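Local coordinates for ESAT-6-like protein MAB_3112 (Mycobacterium abscessus, PDB 4I0X) that is of unknown function but is a probably secreted WXG100-family protein that pairs with ESAT-6-like protein MAB_3113 in the EsxEF complex, at residues A[10-15]-A[64-69]; A[21-26]-A[51-56]; A[31-36]-A[43-48]. The protein carries 4 engineered substitutions. One frame throughout, in Å; residues are numbered along the deposited sequence.

Contact 1: A[10-15]-A[64-69]; sequences KFAASL and TDIAST
Ile-66 turns CG1 anti to its own backbone N (chi1 -164°), which carries the longer branch away from helix 4-32 and leaves the short CG2 methyl to meet Ala-12. That methyl lies 4.0 Å from Ala-12 CB. The other key groups have no side-chain torsion to choose: the CB atoms of Ala-12 and Ala-67 point at each other and approach to 3.9 Å. Ala-67 CB also rests on the backbone opposite, 3.7 Å from Ala-13 N, while Ala-13 CB flanks it at the margin. With nothing larger than a methyl in between, the axes of the two segments close to 8.1 Å. The nearest CA atoms, those of Ala-12 and Ala-67, are 5.4 Å apart. The chain folds as the two-helix hairpin of WXG100 proteins, and here its arms come close through alanines, the segments roughly antiparallel with N-to-C directions 147° apart. The partner chain, MAB_3113, packs its Leu-37 on Ala-12 and its Ala-61 on Ile-66. No hydrogen bond joins the segments, though Ser-9 OG, one residue before 10-15, bonds to Ala-67 O and so ties the helices. The Ser-68 hydroxyl turns back on its own helix, OG donating to Thr-64 O at 2.9 Å.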
ATOM      1  N   LYS A  10      14.608   9.101  -5.011  1.00 15.72           N
ATOM      2  CA  LYS A  10      13.846  10.142  -4.321  1.00 16.67           C
ATOM      3  C   LYS A  10      12.379   9.822  -4.397  1.00 13.94           C
ATOM      4  O   LYS A  10      11.627  10.019  -3.427  1.00 17.46           O
ATOM      5  CB  LYS A  10      14.116  11.526  -4.913  1.00 15.78           C
ATOM      6  CG  LYS A  10      15.539  11.991  -4.706  1.00 21.87           C
ATOM      7  CD  LYS A  10      15.771  13.389  -5.265  1.00 32.21           C
ATOM      8  CE  LYS A  10      15.203  14.421  -4.314  1.00 43.62           C
ATOM      9  NZ  LYS A  10      15.527  15.806  -4.721  1.00 48.65           N
ATOM     10  N   PHE A  11      11.965   9.280  -5.530  1.00 14.19           N
ATOM     11  CA  PHE A  11      10.552   8.935  -5.706  1.00 13.91           C
ATOM     12  C   PHE A  11      10.155   7.821  -4.743  1.00 17.69           C
ATOM     13  O   PHE A  11       9.171   7.937  -4.009  1.00 13.61           O
ATOM     14  CB  PHE A  11      10.308   8.508  -7.137  1.00 19.65           C
ATOM     15  CG  PHE A  11       8.857   8.297  -7.474  1.00 22.34           C
ATOM     16  CD1 PHE A  11       8.190   7.178  -7.022  1.00 30.05           C
ATOM     17  CD2 PHE A  11       8.171   9.203  -8.259  1.00 29.86           C
ATOM     18  CE1 PHE A  11       6.847   6.967  -7.345  1.00 33.13           C
ATOM     19  CE2 PHE A  11       6.825   8.996  -8.575  1.00 31.78           C
ATOM     20  CZ  PHE A  11       6.180   7.873  -8.113  1.00 15.83           C
ATOM     21  N   ALA A  12      10.923   6.742  -4.729  1.00 16.11           N
ATOM     22  CA  ALA A  12      10.641   5.628  -3.826  1.00 17.12           C
ATOM     23  C   ALA A  12      10.649   6.077  -2.339  1.00 14.00           C
ATOM     24  O   ALA A  12       9.804   5.673  -1.555  1.00 15.53           O
ATOM     25  CB  ALA A  12      11.665   4.531  -4.054  1.00 13.14           C
ATOM     26  N   ALA A  13      11.623   6.902  -1.963  1.00 12.09           N
ATOM     27  CA  ALA A  13      11.738   7.374  -0.599  1.00 14.42           C
ATOM     28  C   ALA A  13      10.535   8.225  -0.210  1.00 15.48           C
ATOM     29  O   ALA A  13       9.970   8.054   0.869  1.00 11.52           O
ATOM     30  CB  ALA A  13      12.992   8.165  -0.417  1.00 16.76           C
ATOM     31  N   SER A  14      10.135   9.120  -1.100  1.00 13.11           N
ATOM     32  CA  SER A  14       8.971   9.983  -0.850  1.00 15.60           C
ATOM     33  C   SER A  14       7.684   9.166  -0.716  1.00 14.43           C
ATOM     34  O   SER A  14       6.865   9.428   0.169  1.00 12.32           O
ATOM     35  CB  SER A  14       8.819  11.024  -1.970  1.00 13.12           C
ATOM     36  OG  SER A  14       7.773  11.930  -1.670  1.00 16.45           O
ATOM     37  N   LEU A  15       7.494   8.189  -1.601  1.00 11.88           N
ATOM     38  CA  LEU A  15       6.312   7.364  -1.546  1.00 10.62           C
ATOM     39  C   LEU A  15       6.291   6.572  -0.242  1.00 16.52           C
ATOM     40  O   LEU A  15       5.248   6.427   0.359  1.00 14.47           O
ATOM     41  CB  LEU A  15       6.257   6.433  -2.749  1.00 13.25           C
ATOM     42  CG  LEU A  15       5.084   5.448  -2.779  1.00 18.57           C
ATOM     43  CD1 LEU A  15       3.724   6.173  -2.778  1.00 18.01           C
ATOM     44  CD2 LEU A  15       5.218   4.547  -4.019  1.00 24.38           C
ATOM     45  N   THR A  64      11.669   1.555   0.804  1.00 13.05           N
ATOM     46  CA  THR A  64      12.792   2.046   1.552  1.00 13.74           C
ATOM     47  C   THR A  64      14.077   1.338   1.188  1.00 15.15           C
ATOM     48  O   THR A  64      15.113   1.965   1.065  1.00 15.66           O
ATOM     49  CB  THR A  64      12.507   1.847   3.059  1.00 19.80           C
ATOM     50  OG1 THR A  64      11.407   2.700   3.432  1.00 25.65           O
ATOM     51  CG2 THR A  64      13.683   2.176   3.866  1.00 19.52           C
ATOM     52  N   ASP A  65      14.010   0.022   1.055  1.00 16.53           N
ATOM     53  CA  ASP A  65      15.170  -0.758   0.632  1.00 22.59           C
ATOM     54  C   ASP A  65      15.662  -0.319  -0.729  1.00 21.74           C
ATOM     55  O   ASP A  65      16.817  -0.026  -0.881  1.00 18.65           O
ATOM     56  CB  ASP A  65      14.855  -2.256   0.593  1.00 24.24           C
ATOM     57  CG  ASP A  65      14.547  -2.824   1.959  1.00 42.57           C
ATOM     58  OD1 ASP A  65      14.887  -2.172   2.975  1.00 47.70           O
ATOM     59  OD2 ASP A  65      13.962  -3.930   2.015  1.00 54.84           O
ATOM     60  N   ILE A  66      14.803  -0.282  -1.736  1.00 20.14           N
ATOM     61  CA  ILE A  66      15.315   0.054  -3.058  1.00 17.32           C
ATOM     62  C   ILE A  66      15.763   1.514  -3.068  1.00 16.49           C
ATOM     63  O   ILE A  66      16.710   1.858  -3.742  1.00 17.17           O
ATOM     64  CB  ILE A  66      14.265  -0.222  -4.187  1.00 20.99           C
ATOM     65  CG1 ILE A  66      14.897  -0.250  -5.581  1.00 18.40           C
ATOM     66  CG2 ILE A  66      13.185   0.823  -4.182  1.00 25.11           C
ATOM     67  CD1 ILE A  66      16.122  -1.059  -5.692  1.00 26.60           C
ATOM     68  N   ALA A  67      15.064   2.377  -2.346  1.00 15.24           N
ATOM     69  CA  ALA A  67      15.466   3.794  -2.299  1.00 17.22           C
ATOM     70  C   ALA A  67      16.887   3.907  -1.783  1.00 15.87           C
ATOM     71  O   ALA A  67      17.696   4.616  -2.346  1.00 16.81           O
ATOM     72  CB  ALA A  67      14.506   4.609  -1.434  1.00 22.01           C
ATOM     73  N   SER A  68      17.189   3.206  -0.702  1.00 17.49           N
ATOM     74  CA  SER A  68      18.519   3.258  -0.083  1.00 18.09           C
ATOM     75  C   SER A  68      19.599   2.677  -0.981  1.00 21.13           C
ATOM     76  O   SER A  68      20.677   3.247  -1.112  1.00 20.16           O
ATOM     77  CB  SER A  68      18.487   2.501   1.231  1.00 23.05           C
ATOM     78  OG  SER A  68      17.533   3.112   2.077  1.00 37.20           O
ATOM     79  N   THR A  69      19.315   1.519  -1.571  1.00 19.68           N
ATOM     80  CA  THR A  69      20.269   0.874  -2.469  1.00 21.27           C
ATOM     81  C   THR A  69      20.570   1.774  -3.653  1.00 20.80           C
ATOM     82  O   THR A  69      21.724   1.958  -4.015  1.00 24.77           O
ATOM     83  CB  THR A  69      19.756  -0.511  -2.908  1.00 24.41           C
ATOM     84  OG1 THR A  69      19.525  -1.295  -1.742  1.00 27.09           O
ATOM     85  CG2 THR A  69      20.765  -1.232  -3.755  1.00 31.63           C
TER

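Contact 2: A[21-26]-A[51-56]; sequences AGSNSL and EMQDGA. Engineered in segment 21-26: Asn-24 (natural residue Ser).
Ser-23 makes the direct contacts between the segments, against Gln-53 and Ala-56 of helix 40-72. With OG anti to its backbone N (chi1 -175°), Ser-23 extends its hydroxyl toward the facing helix, where OG lies 4.0 Å from Ala-56 CB and equally far from Gln-53 CG. The small serine and alanine side chains meet in the buried part of the interface, whereas Gln-53 runs along its flank: its chain is extended through CG and CD, and its amide end comes nearer to helix 4-32 than its first bond would suggest. Ser-23 and Gln-53 are also the nearest pair by CA atoms, 6.6 Å apart.

The polar link is indirect. No direct hydrogen bond spans the segments; instead one water ties three side chains together. It lies 2.6 Å from Ser-23 OG. From Gln-53 NE2 it accepts a bond of 2.9 Å. To Asn-24 OD1 it donates one of 3.1 Å.

On the side facing the partner, Leu-72 of MAB_3113 packs on Met-52 and Ala-56, and Phe-26 of MAB_3113 on Leu-26. The water thus links the two arms of the WXG100 hairpin through a serine hydroxyl and a glutamine amide N that make no direct hydrogen bond; its third bond depends on Asn-24, an engineered residue that is serine in the natural protein, and so belongs to the construct.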
ATOM      1  N   ALA A  21       2.820   7.367   6.711  1.00 11.57           N
ATOM      2  CA  ALA A  21       1.876   8.320   7.277  1.00 15.40           C
ATOM      3  C   ALA A  21       0.431   7.909   7.047  1.00 11.56           C
ATOM      4  O   ALA A  21      -0.404   7.974   7.967  1.00 15.61           O
ATOM      5  CB  ALA A  21       2.099   9.662   6.716  1.00 19.25           C
ATOM      6  N   GLY A  22       0.129   7.535   5.807  1.00 10.01           N
ATOM      7  CA  GLY A  22      -1.215   7.157   5.425  1.00 14.31           C
ATOM      8  C   GLY A  22      -1.690   5.936   6.157  1.00 12.67           C
ATOM      9  O   GLY A  22      -2.831   5.871   6.614  1.00 10.77           O
ATOM     10  N   SER A  23      -0.822   4.938   6.212  1.00 13.55           N
ATOM     11  CA  SER A  23      -1.098   3.722   6.933  1.00 16.54           C
ATOM     12  C   SER A  23      -1.366   3.948   8.435  1.00 13.47           C
ATOM     13  O   SER A  23      -2.275   3.355   9.002  1.00 19.37           O
ATOM     14  CB  SER A  23       0.077   2.765   6.767  1.00 20.76           C
ATOM     15  OG  SER A  23      -0.234   1.525   7.373  1.00 28.59           O
ATOM     16  N   ASN A  24      -0.559   4.776   9.088  1.00 10.41           N
ATOM     17  CA  ASN A  24      -0.743   5.037  10.508  1.00 15.70           C
ATOM     18  C   ASN A  24      -2.063   5.792  10.754  1.00 12.55           C
ATOM     19  O   ASN A  24      -2.802   5.544  11.709  1.00 15.40           O
ATOM     20  CB  ASN A  24       0.450   5.823  11.043  1.00 22.31           C
ATOM     21  CG  ASN A  24       1.724   4.968  11.120  1.00 26.15           C
ATOM     22  OD1 ASN A  24       1.671   3.753  10.986  1.00 21.13           O
ATOM     23  ND2 ASN A  24       2.857   5.609  11.339  1.00 25.64           N
ATOM     24  N   SER A  25      -2.334   6.736   9.876  1.00 12.70           N
ATOM     25  CA  SER A  25      -3.574   7.504   9.925  1.00 14.60           C
ATOM     26  C   SER A  25      -4.805   6.607   9.754  1.00 12.72           C
ATOM     27  O   SER A  25      -5.796   6.715  10.499  1.00 12.59           O
ATOM     28  CB  SER A  25      -3.547   8.639   8.888  1.00 17.39           C
ATOM     29  OG  SER A  25      -4.725   9.426   8.942  1.00 24.75           O
ATOM     30  N   LEU A  26      -4.737   5.682   8.825  1.00 10.19           N
ATOM     31  CA  LEU A  26      -5.869   4.801   8.584  1.00 14.78           C
ATOM     32  C   LEU A  26      -6.048   3.836   9.742  1.00 12.15           C
ATOM     33  O   LEU A  26      -7.141   3.460  10.058  1.00 14.05           O
ATOM     34  CB  LEU A  26      -5.668   3.995   7.309  1.00 15.21           C
ATOM     35  CG  LEU A  26      -6.086   4.686   6.040  1.00 19.07           C
ATOM     36  CD1 LEU A  26      -5.471   3.938   4.879  1.00 21.02           C
ATOM     37  CD2 LEU A  26      -7.632   4.763   5.950  1.00 16.47           C
ATOM     38  N   GLU A  51      -4.857  -7.311   7.358  1.00 16.07           N
ATOM     39  CA  GLU A  51      -4.208  -7.756   6.127  1.00 13.32           C
ATOM     40  C   GLU A  51      -3.801  -6.557   5.254  1.00 12.19           C
ATOM     41  O   GLU A  51      -2.726  -6.529   4.721  1.00 14.52           O
ATOM     42  CB  GLU A  51      -5.077  -8.749   5.349  1.00 17.68           C
ATOM     43  CG  GLU A  51      -4.494  -9.055   3.992  1.00 27.34           C
ATOM     44  CD  GLU A  51      -5.173 -10.197   3.258  1.00 28.66           C
ATOM     45  OE1 GLU A  51      -6.210 -10.723   3.728  1.00 40.53           O
ATOM     46  OE2 GLU A  51      -4.666 -10.550   2.184  1.00 26.77           O
ATOM     47  N   MET A  52      -4.653  -5.548   5.115  1.00 13.09           N
ATOM     48  CA  MET A  52      -4.260  -4.343   4.402  1.00 12.03           C
ATOM     49  C   MET A  52      -2.987  -3.623   4.987  1.00 14.45           C
ATOM     50  O   MET A  52      -2.077  -3.212   4.260  1.00 14.70           O
ATOM     51  CB  MET A  52      -5.465  -3.402   4.364  1.00 14.69           C
ATOM     52  CG  MET A  52      -5.285  -2.229   3.532  1.00 14.29           C
ATOM     53  SD  MET A  52      -6.834  -1.356   3.132  1.00 17.05           S
ATOM     54  CE  MET A  52      -6.059  -0.300   1.934  1.00 25.13           C
ATOM     55  N   GLN A  53      -2.942  -3.448   6.297  1.00  9.63           N
ATOM     56  CA  GLN A  53      -1.851  -2.797   6.967  1.00 14.39           C
ATOM     57  C   GLN A  53      -0.579  -3.642   6.819  1.00 13.98           C
ATOM     58  O   GLN A  53       0.516  -3.112   6.671  1.00 15.07           O
ATOM     59  CB  GLN A  53      -2.209  -2.638   8.432  1.00 13.75           C
ATOM     60  CG  GLN A  53      -1.204  -1.908   9.255  1.00 20.23           C
ATOM     61  CD  GLN A  53      -1.623  -1.854  10.711  1.00 30.47           C
ATOM     62  OE1 GLN A  53      -1.996  -2.872  11.303  1.00 34.20           O
ATOM     63  NE2 GLN A  53      -1.592  -0.663  11.291  1.00 33.98           N
ATOM     64  N   ASP A  54      -0.728  -4.957   6.864  1.00 11.60           N
ATOM     65  CA  ASP A  54       0.406  -5.838   6.663  1.00 13.41           C
ATOM     66  C   ASP A  54       0.961  -5.621   5.256  1.00 19.60           C
ATOM     67  O   ASP A  54       2.164  -5.532   5.079  1.00 13.39           O
ATOM     68  CB  ASP A  54       0.019  -7.305   6.935  1.00 15.87           C
ATOM     69  CG  ASP A  54       1.216  -8.270   6.878  1.00 25.34           C
ATOM     70  OD1 ASP A  54       2.121  -8.172   7.759  1.00 23.26           O
ATOM     71  OD2 ASP A  54       1.219  -9.169   5.989  1.00 24.35           O
ATOM     72  N   GLY A  55       0.088  -5.489   4.262  1.00 13.86           N
ATOM     73  CA  GLY A  55       0.547  -5.291   2.907  1.00 12.93           C
ATOM     74  C   GLY A  55       1.264  -3.957   2.764  1.00 11.35           C
ATOM     75  O   GLY A  55       2.323  -3.841   2.149  1.00 14.02           O
ATOM     76  N   ALA A  56       0.693  -2.953   3.378  1.00 11.03           N
ATOM     77  CA  ALA A  56       1.219  -1.595   3.336  1.00 11.21           C
ATOM     78  C   ALA A  56       2.612  -1.532   3.939  1.00  9.89           C
ATOM     79  O   ALA A  56       3.524  -0.971   3.351  1.00 14.98           O
ATOM     80  CB  ALA A  56       0.249  -0.630   4.043  1.00 14.11           C
TER
HETATM   81  O   HOH W   1       0.052   1.348   9.903  1.00 29.54           O

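Contact 3: A[31-36]-A[43-48]; sequences QSLFGV and DAYRSG
Stacking and cation-pi attraction dominate where Arg-46 lies over one face of the Phe-34 ring. The guanidinium and ring planes are 25° apart with centres separated by 4.1 Å, and Arg-46 CZ sits off-centre, 33° from the ring normal. Arg-46 NH2 comes closest, 3.4 Å from Phe-34 CD2. A bend at chi3 (-55°) folds the end of the arginine back over the ring, while its CB packs on the ring's far end, 3.5 Å from Phe-34 CZ.

Apolar contacts continue to Tyr-45. Phe-34 CZ meets the edge of the tyrosine ring near its plane, 4.1 Å from Tyr-45 CD1, and Leu-33 CD1 reaches Tyr-45 CE1 at 3.9 Å. Trp-37, the tryptophan of the WXG motif in the linker between the helices, adds an edge-to-face ring pair with Tyr-45.

Among polar groups, Gln-31 OE1 approaches Arg-46 NH1 only to 3.7 Å, at the edge of the Phe-34 ring. Tyr-45 OH hydrogen-bonds to Thr-20 of the MAB_3113 chain. The chemistry thus divides by depth: the buried rings and Leu-33 pack between the helices near the turn, and the exposed arginine roofs Phe-34 with a charge that can still meet solvent.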
ATOM      1  N   GLN A  31      -9.335   1.609  13.891  1.00 12.32           N
ATOM      2  CA  GLN A  31      -9.511   1.240  15.291  1.00 16.66           C
ATOM      3  C   GLN A  31     -10.631   2.048  15.959  1.00 20.09           C
ATOM      4  O   GLN A  31     -11.316   1.525  16.822  1.00 13.28           O
ATOM      5  CB  GLN A  31      -8.222   1.422  16.103  1.00 21.65           C
ATOM      6  CG  GLN A  31      -7.058   0.563  15.615  1.00 29.01           C
ATOM      7  CD  GLN A  31      -7.461  -0.878  15.300  1.00 33.46           C
ATOM      8  OE1 GLN A  31      -8.211  -1.523  16.051  1.00 35.41           O
ATOM      9  NE2 GLN A  31      -6.953  -1.390  14.183  1.00 29.13           N
ATOM     10  N   SER A  32     -10.828   3.311  15.578  1.00 12.92           N
ATOM     11  CA  SER A  32     -11.862   4.105  16.262  1.00 14.18           C
ATOM     12  C   SER A  32     -13.261   3.543  15.969  1.00 13.69           C
ATOM     13  O   SER A  32     -14.210   3.825  16.717  1.00 14.76           O
ATOM     14  CB  SER A  32     -11.801   5.587  15.865  1.00 15.02           C
ATOM     15  OG  SER A  32     -12.339   5.773  14.558  1.00 16.08           O
ATOM     16  N   LEU A  33     -13.412   2.786  14.880  1.00 12.34           N
ATOM     17  CA  LEU A  33     -14.759   2.277  14.553  1.00 15.84           C
ATOM     18  C   LEU A  33     -15.257   1.216  15.534  1.00 15.21           C
ATOM     19  O   LEU A  33     -16.461   1.022  15.679  1.00 17.52           O
ATOM     20  CB  LEU A  33     -14.797   1.680  13.160  1.00 11.08           C
ATOM     21  CG  LEU A  33     -14.516   2.636  12.018  1.00 13.91           C
ATOM     22  CD1 LEU A  33     -14.410   1.760  10.791  1.00 13.20           C
ATOM     23  CD2 LEU A  33     -15.610   3.719  11.885  1.00 15.42           C
ATOM     24  N   PHE A  34     -14.335   0.535  16.211  1.00 14.42           N
ATOM     25  CA  PHE A  34     -14.682  -0.667  16.959  1.00 13.75           C
ATOM     26  C   PHE A  34     -15.232  -0.388  18.331  1.00 20.67           C
ATOM     27  O   PHE A  34     -15.808  -1.273  18.961  1.00 24.11           O
ATOM     28  CB  PHE A  34     -13.489  -1.626  17.012  1.00 15.15           C
ATOM     29  CG  PHE A  34     -13.055  -2.076  15.663  1.00 17.61           C
ATOM     30  CD1 PHE A  34     -13.990  -2.421  14.712  1.00 14.74           C
ATOM     31  CD2 PHE A  34     -11.717  -2.109  15.315  1.00 16.36           C
ATOM     32  CE1 PHE A  34     -13.591  -2.835  13.464  1.00 18.36           C
ATOM     33  CE2 PHE A  34     -11.327  -2.498  14.042  1.00 11.27           C
ATOM     34  CZ  PHE A  34     -12.250  -2.859  13.135  1.00 17.67           C
ATOM     35  N   GLY A  35     -15.102   0.866  18.769  1.00 23.41           N
ATOM     36  CA  GLY A  35     -15.769   1.331  19.956  1.00 21.03           C
ATOM     37  C   GLY A  35     -17.274   1.200  19.862  1.00 20.95           C
ATOM     38  O   GLY A  35     -17.939   0.908  20.872  1.00 18.02           O
ATOM     39  N   VAL A  36     -17.836   1.370  18.666  1.00 15.79           N
ATOM     40  CA  VAL A  36     -19.285   1.199  18.510  1.00 26.29           C
ATOM     41  C   VAL A  36     -19.673   0.022  17.626  1.00 17.32           C
ATOM     42  O   VAL A  36     -20.710  -0.616  17.846  1.00 22.54           O
ATOM     43  CB  VAL A  36     -19.984   2.436  17.925  1.00 36.45           C
ATOM     44  CG1 VAL A  36     -19.853   3.646  18.873  1.00 48.52           C
ATOM     45  CG2 VAL A  36     -19.452   2.723  16.537  1.00 40.19           C
ATOM     46  N   ASP A  43     -15.851  -7.791  12.797  1.00 16.99           N
ATOM     47  CA  ASP A  43     -14.753  -8.711  12.994  1.00 13.23           C
ATOM     48  C   ASP A  43     -14.044  -8.924  11.685  1.00 16.66           C
ATOM     49  O   ASP A  43     -12.806  -8.974  11.625  1.00 14.16           O
ATOM     50  CB  ASP A  43     -15.245 -10.063  13.543  1.00 14.71           C
ATOM     51  CG  ASP A  43     -15.692  -9.979  15.006  1.00 23.52           C
ATOM     52  OD1 ASP A  43     -15.304  -9.006  15.697  1.00 23.75           O
ATOM     53  OD2 ASP A  43     -16.430 -10.879  15.471  1.00 29.29           O
ATOM     54  N   ALA A  44     -14.826  -9.074  10.623  1.00 15.74           N
ATOM     55  CA  ALA A  44     -14.259  -9.304   9.292  1.00 13.88           C
ATOM     56  C   ALA A  44     -13.514  -8.049   8.814  1.00 12.27           C
ATOM     57  O   ALA A  44     -12.465  -8.140   8.196  1.00 12.61           O
ATOM     58  CB  ALA A  44     -15.357  -9.679   8.308  1.00 16.44           C
ATOM     59  N   TYR A  45     -14.054  -6.879   9.114  1.00 13.47           N
ATOM     60  CA  TYR A  45     -13.400  -5.621   8.783  1.00 10.43           C
ATOM     61  C   TYR A  45     -12.049  -5.493   9.490  1.00 11.16           C
ATOM     62  O   TYR A  45     -11.041  -5.141   8.891  1.00 12.83           O
ATOM     63  CB  TYR A  45     -14.306  -4.467   9.190  1.00 10.03           C
ATOM     64  CG  TYR A  45     -13.960  -3.133   8.547  1.00  9.56           C
ATOM     65  CD1 TYR A  45     -13.072  -2.266   9.144  1.00 15.07           C
ATOM     66  CD2 TYR A  45     -14.586  -2.725   7.392  1.00  9.95           C
ATOM     67  CE1 TYR A  45     -12.802  -1.034   8.597  1.00 10.29           C
ATOM     68  CE2 TYR A  45     -14.301  -1.519   6.823  1.00 11.66           C
ATOM     69  CZ  TYR A  45     -13.415  -0.657   7.443  1.00 13.96           C
ATOM     70  OH  TYR A  45     -13.159   0.586   6.877  1.00 12.77           O
ATOM     71  N   ARG A  46     -12.040  -5.758  10.787  1.00 15.07           N
ATOM     72  CA  ARG A  46     -10.794  -5.793  11.528  1.00 16.64           C
ATOM     73  C   ARG A  46      -9.739  -6.719  10.908  1.00 18.17           C
ATOM     74  O   ARG A  46      -8.590  -6.351  10.838  1.00 19.95           O
ATOM     75  CB  ARG A  46     -11.038  -6.174  12.985  1.00 17.28           C
ATOM     76  CG  ARG A  46      -9.754  -6.193  13.797  1.00 16.98           C
ATOM     77  CD  ARG A  46      -9.973  -6.771  15.170  1.00 21.61           C
ATOM     78  NE  ARG A  46     -11.030  -6.109  15.920  1.00 25.94           N
ATOM     79  CZ  ARG A  46     -10.838  -5.198  16.878  1.00 43.46           C
ATOM     80  NH1 ARG A  46      -9.610  -4.794  17.209  1.00 43.95           N
ATOM     81  NH2 ARG A  46     -11.892  -4.683  17.516  1.00 44.77           N
ATOM     82  N   SER A  47     -10.099  -7.923  10.459  1.00 18.08           N
ATOM     83  CA  SER A  47      -9.078  -8.773   9.898  1.00 16.45           C
ATOM     84  C   SER A  47      -8.713  -8.373   8.431  1.00 18.85           C
ATOM     85  O   SER A  47      -7.597  -8.544   8.011  1.00 13.22           O
ATOM     86  CB  SER A  47      -9.410 -10.258  10.087  1.00 26.93           C
ATOM     87  OG  SER A  47     -10.413 -10.705   9.225  1.00 38.54           O
ATOM     88  N   GLY A  48      -9.636  -7.752   7.703  1.00 11.97           N
ATOM     89  CA  GLY A  48      -9.317  -7.135   6.443  1.00 11.61           C
ATOM     90  C   GLY A  48      -8.276  -6.025   6.575  1.00 11.59           C
ATOM     91  O   GLY A  48      -7.337  -5.947   5.786  1.00 13.48           O
TER

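All three contacts join the same two elements, helix 4-32 and helix 40-72, and they are nested along the chain: contact 3 lies inside the loop closed by contact 2, which lies inside that closed by contact 1. Contact 3 sits next to the turn and contact 1 toward the chain termini, on opposite sides of the chain's centre, with their centres about 32 Å apart. Contact 2 lies between, its centre about 18 Å from that of contact 1 and about 14 Å from that of contact 3. The long hairpin is therefore fastened at intervals by different chemistry, and at every level the MAB_3113 chain packs alongside, so the heterodimer interface extends along much of the hairpin.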